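Local coordinates for BPT4 GENE 59 helicase assembly protein (Enterobacteria phage T4, PDB 1C1K) that loads the phage replicative helicase onto fork DNA covered by the single-stranded DNA-binding protein, serving viral replication, recombination and repair, at residues 6-12 / 67-73; 117-122 / 211-216; 135-139 / 173-178. All coordinates share one frame; numbering follows the deposited sequence.

Interaction 1: residues 6-12 / 67-73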
loop_
_atom_site.group_PDB
_atom_site.type_symbol
_atom_site.label_atom_id
_atom_site.label_comp_id
_atom_site.label_asym_id
_atom_site.label_seq_id
_atom_site.Cartn_x
_atom_site.Cartn_y
_atom_site.Cartn_z
ATOM N N MET A 6 -11.231 3.352 -6.407
ATOM C CA MET A 6 -11.056 4.795 -6.540
ATOM C C MET A 6 -12.334 5.576 -6.292
ATOM O O MET A 6 -13.437 5.038 -6.389
ATOM C CB MET A 6 -10.547 5.127 -7.948
ATOM C CG MET A 6 -9.250 4.430 -8.332
ATOM S SD MET A 6 -7.816 5.289 -7.663
ATOM C CE MET A 6 -7.899 6.776 -8.560
ATOM N N PRO A 7 -12.199 6.864 -5.946
ATOM C CA PRO A 7 -13.401 7.668 -5.710
ATOM C C PRO A 7 -14.199 7.737 -7.015
ATOM O O PRO A 7 -13.624 7.662 -8.097
ATOM C CB PRO A 7 -12.850 9.033 -5.296
ATOM C CG PRO A 7 -11.431 9.042 -5.781
ATOM C CD PRO A 7 -10.961 7.627 -5.730
ATOM N N ALA A 8 -15.516 7.866 -6.915
ATOM C CA ALA A 8 -16.344 7.936 -8.117
ATOM C C ALA A 8 -16.114 9.260 -8.850
ATOM O O ALA A 8 -15.735 10.259 -8.236
ATOM C CB ALA A 8 -17.815 7.783 -7.751
ATOM N N GLY A 9 -16.334 9.252 -10.163
ATOM C CA GLY A 9 -16.147 10.454 -10.966
ATOM C C GLY A 9 -14.700 10.909 -11.021
ATOM O O GLY A 9 -14.401 12.095 -10.860
ATOM N N GLY A 10 -13.809 9.958 -11.276
ATOM C CA GLY A 10 -12.385 10.235 -11.324
ATOM C C GLY A 10 -11.868 11.186 -12.380
ATOM O O GLY A 10 -10.754 11.672 -12.249
ATOM N N GLU A 11 -12.648 11.456 -13.423
ATOM C CA GLU A 11 -12.196 12.367 -14.474
ATOM C C GLU A 11 -12.407 13.833 -14.108
ATOM O O GLU A 11 -11.932 14.726 -14.809
ATOM C CB GLU A 11 -12.930 12.078 -15.785
ATOM C CG GLU A 11 -12.619 10.715 -16.383
ATOM C CD GLU A 11 -11.143 10.520 -16.646
ATOM O OE1 GLU A 11 -10.540 11.372 -17.335
ATOM O OE2 GLU A 11 -10.588 9.511 -16.165
ATOM N N ARG A 12 -13.110 14.067 -13.006
ATOM C CA ARG A 12 -13.422 15.420 -12.549
ATOM C C ARG A 12 -12.261 16.261 -12.040
ATOM O O ARG A 12 -11.287 15.749 -11.490
ATOM C CB ARG A 12 -14.431 15.378 -11.396
ATOM C CG ARG A 12 -15.823 14.918 -11.726
ATOM C CD ARG A 12 -16.661 14.921 -10.449
ATOM N NE ARG A 12 -16.304 13.817 -9.556
ATOM C CZ ARG A 12 -16.430 13.840 -8.230
ATOM N NH1 ARG A 12 -16.903 14.915 -7.614
ATOM N NH2 ARG A 12 -16.098 12.776 -7.518
ATOM N N LYS A 67 -6.681 15.571 -12.349
ATOM C CA LYS A 67 -8.045 15.078 -12.229
ATOM C C LYS A 67 -8.135 14.318 -10.914
ATOM O O LYS A 67 -7.115 13.930 -10.343
ATOM C CB LYS A 67 -8.389 14.131 -13.378
ATOM C CG LYS A 67 -8.083 14.664 -14.760
ATOM C CD LYS A 67 -8.137 13.539 -15.787
ATOM C CE LYS A 67 -8.605 14.048 -17.136
ATOM N NZ LYS A 67 -10.044 14.455 -17.101
ATOM N N LEU A 68 -9.355 14.104 -10.436
ATOM C CA LEU A 68 -9.571 13.399 -9.179
ATOM C C LEU A 68 -8.839 12.057 -9.098
ATOM O O LEU A 68 -8.207 11.755 -8.085
ATOM C CB LEU A 68 -11.071 13.186 -8.956
ATOM C CG LEU A 68 -11.482 12.377 -7.719
ATOM C CD1 LEU A 68 -10.890 13.004 -6.461
ATOM C CD2 LEU A 68 -13.006 12.320 -7.622
ATOM N N LYS A 69 -8.923 11.254 -10.155
ATOM C CA LYS A 69 -8.256 9.952 -10.157
ATOM C C LYS A 69 -6.741 10.105 -9.988
ATOM O O LYS A 69 -6.103 9.333 -9.260
ATOM C CB LYS A 69 -8.575 9.190 -11.451
ATOM C CG LYS A 69 -8.102 9.879 -12.718
ATOM C CD LYS A 69 -8.484 9.079 -13.962
ATOM C CE LYS A 69 -7.617 9.468 -15.148
ATOM N NZ LYS A 69 -8.078 8.825 -16.412
ATOM N N GLU A 70 -6.166 11.107 -10.647
ATOM C CA GLU A 70 -4.730 11.347 -10.543
ATOM C C GLU A 70 -4.382 11.828 -9.126
ATOM O O GLU A 70 -3.378 11.407 -8.540
ATOM C CB GLU A 70 -4.299 12.386 -11.581
ATOM C CG GLU A 70 -4.557 11.945 -13.025
ATOM C CD GLU A 70 -4.268 13.031 -14.053
ATOM O OE1 GLU A 70 -4.797 14.159 -13.921
ATOM O OE2 GLU A 70 -3.512 12.752 -15.010
ATOM N N LEU A 71 -5.214 12.708 -8.576
ATOM C CA LEU A 71 -4.986 13.227 -7.231
ATOM C C LEU A 71 -5.018 12.071 -6.230
ATOM O O LEU A 71 -4.166 11.978 -5.352
ATOM C CB LEU A 71 -6.058 14.263 -6.875
ATOM C CG LEU A 71 -5.991 15.579 -7.663
ATOM C CD1 LEU A 71 -7.316 16.333 -7.547
ATOM C CD2 LEU A 71 -4.839 16.429 -7.139
ATOM N N ALA A 72 -6.002 11.188 -6.369
ATOM C CA ALA A 72 -6.114 10.038 -5.473
ATOM C C ALA A 72 -4.846 9.186 -5.528
ATOM O O ALA A 72 -4.315 8.778 -4.491
ATOM C CB ALA A 72 -7.322 9.194 -5.861
ATOM N N LEU A 73 -4.367 8.918 -6.740
ATOM C CA LEU A 73 -3.162 8.107 -6.935
ATOM C C LEU A 73 -1.927 8.779 -6.344
ATOM O O LEU A 73 -1.072 8.112 -5.763
ATOM C CB LEU A 73 -2.946 7.834 -8.426
ATOM C CG LEU A 73 -3.934 6.853 -9.066
ATOM C CD1 LEU A 73 -3.553 6.605 -10.520
ATOM C CD2 LEU A 73 -3.928 5.554 -8.297
HETATM O O HOH W 1 -8.269 10.650 -18.747
#
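Met6 reaches over the first two turns of helix 68-81 with its methyl end. Its chain bends at CG and at the sulfur, which brings Met6 CE against Ala72 CB at 3.7 Å, while SD meets Leu73 CD2. CE also lies close to Lys69 O. Pro7 follows with CG and CD of its ring. Pro7 CG packs on Leu68 CG at 3.9 Å and CD faces Ala72 CB; Trp41 also touches this proline.

Gly9 to Arg12 form a type I beta turn. Ala8 O and Gly9 O both accept from the Arg12 guanidinium, through NH2 and NE respectively. Gly9 O also takes the Arg12 backbone N, so the turn is gripped by its own last residue. Leu68 CD2 lies beside this arginine and approaches Ala8 O and Gly9 O. At Gly10 the backbone comes close to Lys69. Gly10 O accepts from Lys69 N at 2.8 Å, in the carbonyl plane and on a lone pair.

Glu11 forms salt bridges with two lysines, a small network. Glu11 OE2 uses its syn lone pair for Lys69 NZ, 2.6 Å away. Glu11 OE1 is met by Lys67 NZ from above the carboxylate plane, at 3.1 Å. The same Lys67 NZ donates to Glu11 O at 3.0 Å, so Lys67 holds both the side chain and the backbone of Glu11. A water joins OE1 to Lys69 NZ. Together the bonds should restrain the carboxylate's rotation.

Arg12 O closes the set by accepting from Leu68 N at 2.7 Å, with an N-H...O angle of 152°. Lys67 is the N-cap residue, and its own N donates to Glu70 OE1. The loop between strand 2-4 and helix 16-30 thus docks on the N-terminus of helix 68-81, its carbonyls taking the N-H groups of Leu68 and Lys69.

Interaction 2: residues 117-122 / 211-216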
loop_
_atom_site.group_PDB
_atom_site.type_symbol
_atom_site.label_atom_id
_atom_site.label_comp_id
_atom_site.label_asym_id
_atom_site.label_seq_id
_atom_site.Cartn_x
_atom_site.Cartn_y
_atom_site.Cartn_z
ATOM N N ILE A 117 7.962 -13.011 -6.419
ATOM C CA ILE A 117 7.784 -14.418 -6.063
ATOM C C ILE A 117 9.075 -15.191 -6.321
ATOM O O ILE A 117 9.531 -15.947 -5.467
ATOM C CB ILE A 117 6.626 -15.060 -6.857
ATOM C CG1 ILE A 117 5.285 -14.497 -6.367
ATOM C CG2 ILE A 117 6.628 -16.571 -6.670
ATOM C CD1 ILE A 117 4.159 -14.648 -7.367
ATOM N N ARG A 118 9.669 -15.000 -7.498
ATOM C CA ARG A 118 10.920 -15.689 -7.813
ATOM C C ARG A 118 11.973 -15.338 -6.777
ATOM O O ARG A 118 12.676 -16.213 -6.279
ATOM C CB ARG A 118 11.432 -15.296 -9.204
ATOM C CG ARG A 118 10.595 -15.824 -10.337
ATOM C CD ARG A 118 11.130 -15.375 -11.699
ATOM N NE ARG A 118 10.082 -15.439 -12.714
ATOM C CZ ARG A 118 9.579 -14.383 -13.351
ATOM N NH1 ARG A 118 10.024 -13.158 -13.088
ATOM N NH2 ARG A 118 8.610 -14.559 -14.238
ATOM N N ASN A 119 12.089 -14.057 -6.441
ATOM C CA ASN A 119 13.082 -13.644 -5.464
ATOM C C ASN A 119 12.800 -14.234 -4.083
ATOM O O ASN A 119 13.731 -14.564 -3.345
ATOM C CB ASN A 119 13.155 -12.118 -5.398
ATOM C CG ASN A 119 13.840 -11.521 -6.612
ATOM O OD1 ASN A 119 13.734 -10.327 -6.883
ATOM N ND2 ASN A 119 14.550 -12.358 -7.351
ATOM N N ILE A 120 11.527 -14.371 -3.729
ATOM C CA ILE A 120 11.188 -14.946 -2.427
ATOM C C ILE A 120 11.610 -16.408 -2.425
ATOM O O ILE A 120 12.153 -16.902 -1.434
ATOM C CB ILE A 120 9.671 -14.885 -2.134
ATOM C CG1 ILE A 120 9.219 -13.430 -1.988
ATOM C CG2 ILE A 120 9.357 -15.648 -0.844
ATOM C CD1 ILE A 120 7.720 -13.267 -2.076
ATOM N N TYR A 121 11.364 -17.091 -3.540
ATOM C CA TYR A 121 11.718 -18.500 -3.667
ATOM C C TYR A 121 13.226 -18.731 -3.545
ATOM O O TYR A 121 13.667 -19.565 -2.759
ATOM C CB TYR A 121 11.220 -19.055 -5.004
ATOM C CG TYR A 121 11.629 -20.493 -5.247
ATOM C CD1 TYR A 121 10.845 -21.553 -4.786
ATOM C CD2 TYR A 121 12.810 -20.794 -5.928
ATOM C CE1 TYR A 121 11.232 -22.881 -4.998
ATOM C CE2 TYR A 121 13.205 -22.115 -6.145
ATOM C CZ TYR A 121 12.413 -23.151 -5.680
ATOM O OH TYR A 121 12.804 -24.459 -5.909
ATOM N N TYR A 122 14.019 -17.993 -4.309
ATOM C CA TYR A 122 15.462 -18.168 -4.250
ATOM C C TYR A 122 16.017 -17.779 -2.884
ATOM O O TYR A 122 16.998 -18.361 -2.418
ATOM C CB TYR A 122 16.130 -17.376 -5.379
ATOM C CG TYR A 122 15.793 -17.947 -6.741
ATOM C CD1 TYR A 122 15.199 -17.162 -7.724
ATOM C CD2 TYR A 122 16.010 -19.297 -7.020
ATOM C CE1 TYR A 122 14.822 -17.706 -8.949
ATOM C CE2 TYR A 122 15.638 -19.852 -8.241
ATOM C CZ TYR A 122 15.042 -19.050 -9.200
ATOM O OH TYR A 122 14.657 -19.599 -10.402
ATOM N N THR A 211 4.442 -19.523 -10.991
ATOM C CA THR A 211 5.762 -18.922 -10.872
ATOM C C THR A 211 6.706 -19.804 -10.059
ATOM O O THR A 211 7.872 -19.987 -10.422
ATOM C CB THR A 211 5.674 -17.519 -10.229
ATOM O OG1 THR A 211 4.825 -16.685 -11.026
ATOM C CG2 THR A 211 7.058 -16.869 -10.149
ATOM N N VAL A 212 6.210 -20.358 -8.959
ATOM C CA VAL A 212 7.040 -21.222 -8.133
ATOM C C VAL A 212 7.401 -22.478 -8.932
ATOM O O VAL A 212 8.533 -22.958 -8.879
ATOM C CB VAL A 212 6.298 -21.620 -6.827
ATOM C CG1 VAL A 212 7.043 -22.735 -6.108
ATOM C CG2 VAL A 212 6.172 -20.401 -5.918
ATOM N N LYS A 213 6.439 -23.000 -9.683
ATOM C CA LYS A 213 6.682 -24.198 -10.477
ATOM C C LYS A 213 7.806 -23.975 -11.474
ATOM O O LYS A 213 8.637 -24.859 -11.681
ATOM C CB LYS A 213 5.418 -24.610 -11.227
ATOM C CG LYS A 213 5.595 -25.850 -12.072
ATOM C CD LYS A 213 4.312 -26.188 -12.796
ATOM C CE LYS A 213 4.598 -26.832 -14.138
ATOM N NZ LYS A 213 3.344 -27.386 -14.706
ATOM N N SER A 214 7.832 -22.793 -12.088
ATOM C CA SER A 214 8.867 -22.468 -13.061
ATOM C C SER A 214 10.230 -22.270 -12.394
ATOM O O SER A 214 11.262 -22.335 -13.058
ATOM C CB SER A 214 8.475 -21.215 -13.862
ATOM O OG SER A 214 8.582 -20.033 -13.087
ATOM N N CYS A 215 10.233 -22.031 -11.085
ATOM C CA CYS A 215 11.480 -21.855 -10.338
ATOM C C CYS A 215 12.014 -23.210 -9.900
ATOM O O CYS A 215 13.224 -23.403 -9.770
ATOM C CB CYS A 215 11.250 -21.021 -9.081
ATOM S SG CYS A 215 10.993 -19.270 -9.362
ATOM N N LYS A 216 11.097 -24.139 -9.654
ATOM C CA LYS A 216 11.462 -25.474 -9.194
ATOM C C LYS A 216 11.949 -26.378 -10.316
ATOM O O LYS A 216 12.917 -27.122 -10.139
ATOM C CB LYS A 216 10.265 -26.144 -8.502
ATOM C CG LYS A 216 9.914 -25.577 -7.136
ATOM C CD LYS A 216 8.469 -25.894 -6.766
ATOM C CE LYS A 216 8.373 -26.676 -5.464
ATOM N NZ LYS A 216 6.962 -27.032 -5.127
HETATM O O HOH W 2 9.255 -17.614 -13.593
#
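Two helices of the C-terminal part, 109-126 and 201-216, pack here in a helix-helix crossing. The short segments have axes 9.5 Å apart, at a signed angle of -48°. No hydrogen bond runs directly between them, and the contact is mostly apolar.

Cys215 is at the middle. Its CB sits over one face of the Tyr121 ring, 3.8 Å from the centroid and 22° off the normal, a CH-pi contact. Tyr121 CG stands anti to the backbone N (chi1 176°), which carries the ring across to the other helix. The sulfur lies farther out on the same side and makes oblique sulfur-aromatic contacts with both Tyr121 and Tyr122. Cys215 SG also meets Arg118 CG at 3.6 Å.

At the far end of the Tyr121 ring, OH touches Lys216 CG, and the two side chains cross at about a right angle. Val212 CG1 lies obliquely by CD1 of the same ring.

One turn back, Ile117 turns its CG2 branch to Thr211 CG2, 3.5 Å away, and to Val212 CG2. Thr211 offers its methyl to the crossing, while its OG1 is bonded to Val207 O within its own helix. Val212 also touches Phe132. On the outer side one water joins the helices: it accepts from Arg118 NE and donates to Ser214 OG at 2.6 Å.

Interaction 3: residues 135-139 / 173-178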
loop_
_atom_site.group_PDB
_atom_site.type_symbol
_atom_site.label_atom_id
_atom_site.label_comp_id
_atom_site.label_asym_id
_atom_site.label_seq_id
_atom_site.Cartn_x
_atom_site.Cartn_y
_atom_site.Cartn_z
ATOM N N ILE A 135 8.621 -19.479 5.175
ATOM C CA ILE A 135 8.887 -18.096 4.797
ATOM C C ILE A 135 7.744 -17.181 5.236
ATOM O O ILE A 135 7.966 -16.050 5.675
ATOM C CB ILE A 135 9.027 -17.965 3.255
ATOM C CG1 ILE A 135 10.330 -18.627 2.781
ATOM C CG2 ILE A 135 8.961 -16.491 2.845
ATOM C CD1 ILE A 135 11.579 -17.913 3.226
ATOM N N PHE A 136 6.523 -17.695 5.137
ATOM C CA PHE A 136 5.332 -16.921 5.440
ATOM C C PHE A 136 4.766 -16.995 6.848
ATOM O O PHE A 136 3.936 -16.172 7.216
ATOM C CB PHE A 136 4.250 -17.293 4.425
ATOM C CG PHE A 136 4.744 -17.298 3.012
ATOM C CD1 PHE A 136 5.273 -18.453 2.449
ATOM C CD2 PHE A 136 4.723 -16.129 2.252
ATOM C CE1 PHE A 136 5.779 -18.446 1.151
ATOM C CE2 PHE A 136 5.225 -16.114 0.957
ATOM C CZ PHE A 136 5.754 -17.273 0.406
ATOM N N GLU A 137 5.221 -17.961 7.639
ATOM C CA GLU A 137 4.713 -18.112 8.995
ATOM C C GLU A 137 5.383 -17.215 10.031
ATOM O O GLU A 137 6.593 -17.028 10.030
ATOM C CB GLU A 137 4.842 -19.570 9.439
ATOM C CG GLU A 137 3.968 -20.539 8.665
ATOM C CD GLU A 137 2.497 -20.416 9.022
ATOM O OE1 GLU A 137 1.648 -20.650 8.132
ATOM O OE2 GLU A 137 2.185 -20.089 10.189
ATOM N N TYR A 138 4.572 -16.660 10.924
ATOM C CA TYR A 138 5.078 -15.809 11.991
ATOM C C TYR A 138 5.980 -16.663 12.898
ATOM O O TYR A 138 5.667 -17.822 13.181
ATOM C CB TYR A 138 3.895 -15.242 12.783
ATOM C CG TYR A 138 4.267 -14.551 14.068
ATOM C CD1 TYR A 138 4.743 -13.239 14.062
ATOM C CD2 TYR A 138 4.124 -15.198 15.297
ATOM C CE1 TYR A 138 5.067 -12.584 15.251
ATOM C CE2 TYR A 138 4.444 -14.555 16.493
ATOM C CZ TYR A 138 4.913 -13.248 16.463
ATOM O OH TYR A 138 5.212 -12.601 17.641
ATOM N N ASN A 139 7.098 -16.085 13.333
ATOM C CA ASN A 139 8.061 -16.767 14.201
ATOM C C ASN A 139 8.101 -16.079 15.569
ATOM O O ASN A 139 8.713 -15.030 15.719
ATOM C CB ASN A 139 9.458 -16.725 13.562
ATOM C CG ASN A 139 10.477 -17.585 14.302
ATOM O OD1 ASN A 139 11.580 -17.826 13.808
ATOM N ND2 ASN A 139 10.112 -18.048 15.489
ATOM N N LYS A 173 -3.062 -13.408 10.519
ATOM C CA LYS A 173 -2.373 -14.375 11.377
ATOM C C LYS A 173 -1.252 -13.702 12.169
ATOM O O LYS A 173 -1.027 -14.021 13.332
ATOM C CB LYS A 173 -1.804 -15.516 10.538
ATOM C CG LYS A 173 -2.870 -16.406 9.936
ATOM C CD LYS A 173 -2.441 -17.856 9.953
ATOM C CE LYS A 173 -1.946 -18.297 8.589
ATOM N NZ LYS A 173 -0.874 -19.325 8.715
ATOM N N HIS A 174 -0.542 -12.772 11.540
ATOM C CA HIS A 174 0.525 -12.062 12.226
ATOM C C HIS A 174 -0.096 -11.202 13.333
ATOM O O HIS A 174 0.387 -11.178 14.467
ATOM C CB HIS A 174 1.290 -11.167 11.239
ATOM C CG HIS A 174 2.416 -11.859 10.526
ATOM N ND1 HIS A 174 2.250 -13.040 9.835
ATOM C CD2 HIS A 174 3.717 -11.514 10.373
ATOM C CE1 HIS A 174 3.400 -13.394 9.285
ATOM N NE2 HIS A 174 4.306 -12.484 9.597
ATOM N N ASP A 175 -1.178 -10.507 12.990
ATOM C CA ASP A 175 -1.880 -9.632 13.927
ATOM C C ASP A 175 -2.354 -10.353 15.189
ATOM O O ASP A 175 -2.296 -9.796 16.286
ATOM C CB ASP A 175 -3.094 -8.994 13.244
ATOM C CG ASP A 175 -2.739 -7.746 12.457
ATOM O OD1 ASP A 175 -3.639 -7.212 11.776
ATOM O OD2 ASP A 175 -1.575 -7.299 12.519
ATOM N N GLU A 176 -2.831 -11.583 15.034
ATOM C CA GLU A 176 -3.320 -12.340 16.180
ATOM C C GLU A 176 -2.222 -12.942 17.046
ATOM O O GLU A 176 -2.461 -13.264 18.206
ATOM C CB GLU A 176 -4.278 -13.457 15.730
ATOM C CG GLU A 176 -3.935 -14.128 14.407
ATOM C CD GLU A 176 -5.174 -14.552 13.611
ATOM O OE1 GLU A 176 -5.236 -15.724 13.179
ATOM O OE2 GLU A 176 -6.085 -13.717 13.412
ATOM N N GLN A 177 -1.015 -13.073 16.504
ATOM C CA GLN A 177 0.086 -13.675 17.254
ATOM C C GLN A 177 1.103 -12.717 17.871
ATOM O O GLN A 177 2.033 -13.158 18.544
ATOM C CB GLN A 177 0.834 -14.677 16.368
ATOM C CG GLN A 177 -0.022 -15.815 15.833
ATOM C CD GLN A 177 0.721 -16.688 14.834
ATOM O OE1 GLN A 177 0.653 -16.464 13.624
ATOM N NE2 GLN A 177 1.436 -17.690 15.337
ATOM N N THR A 178 0.942 -11.414 17.660
ATOM C CA THR A 178 1.901 -10.474 18.221
ATOM C C THR A 178 1.372 -9.063 18.442
ATOM O O THR A 178 0.326 -8.685 17.917
ATOM C CB THR A 178 3.164 -10.380 17.325
ATOM O OG1 THR A 178 4.166 -9.591 17.983
ATOM C CG2 THR A 178 2.822 -9.744 15.977
HETATM O O HOH W 3 4.601 -14.099 19.915
#
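Glu137 OE1 and Lys173 NZ form a salt bridge of 2.9 Å at the edge of this surface contact. The glutamate bends at CG to bring its carboxylate across, and the lysine chain is kinked at several bonds to meet it.

Tyr138 covers more of helix 170-177. Its CB stands over the centre of the His174 ring, 4.0 Å from the centroid, as a CH-pi contact. The phenol ring then turns an edge toward the imidazole face. The planes are 70° apart, a T-shaped pair. Both imidazole nitrogens have partners: NE2 bonds to Ser145 OG and ND1 makes a weak bond to Ile170 O. Trp183 meets the ring as well. Phe136 O lies in the imidazole plane, 3.5 Å from His174 CE1.

The contact thus docks the loop between helices 109-126 and 146-152 on helix 170-177. Beyond His174, Tyr138 slides past Gln177, with Tyr138 CD2 3.5 Å from Gln177 CB. Its OH comes against Thr178 CB, whose OG1 is bonded to Asn180 N. A water in the plane of the phenol ring links Tyr138 OH at 2.8 Å to Gln177 O, to which it donates.

Interaction 1 stands apart, with its centre about 36 and 35 Å from those of interactions 2 and 3 and on the opposite side of the chain's centre. Interactions 2 and 3 both belong to the C-terminal part of the protein and touch through Ile120, which packs on Ile135 and Phe136. Helix 109-126 therefore links the helix crossing of interaction 2 to the loop of interaction 3. Interactions 1 and 2 are partly buried, whereas interaction 3 lies at the surface. Their chemistry differs: backbone bonds and a two-lysine salt-bridge network in interaction 1, apolar and sulfur-aromatic packing in interaction 2, and a tyrosine-histidine pair with a single salt bridge in interaction 3.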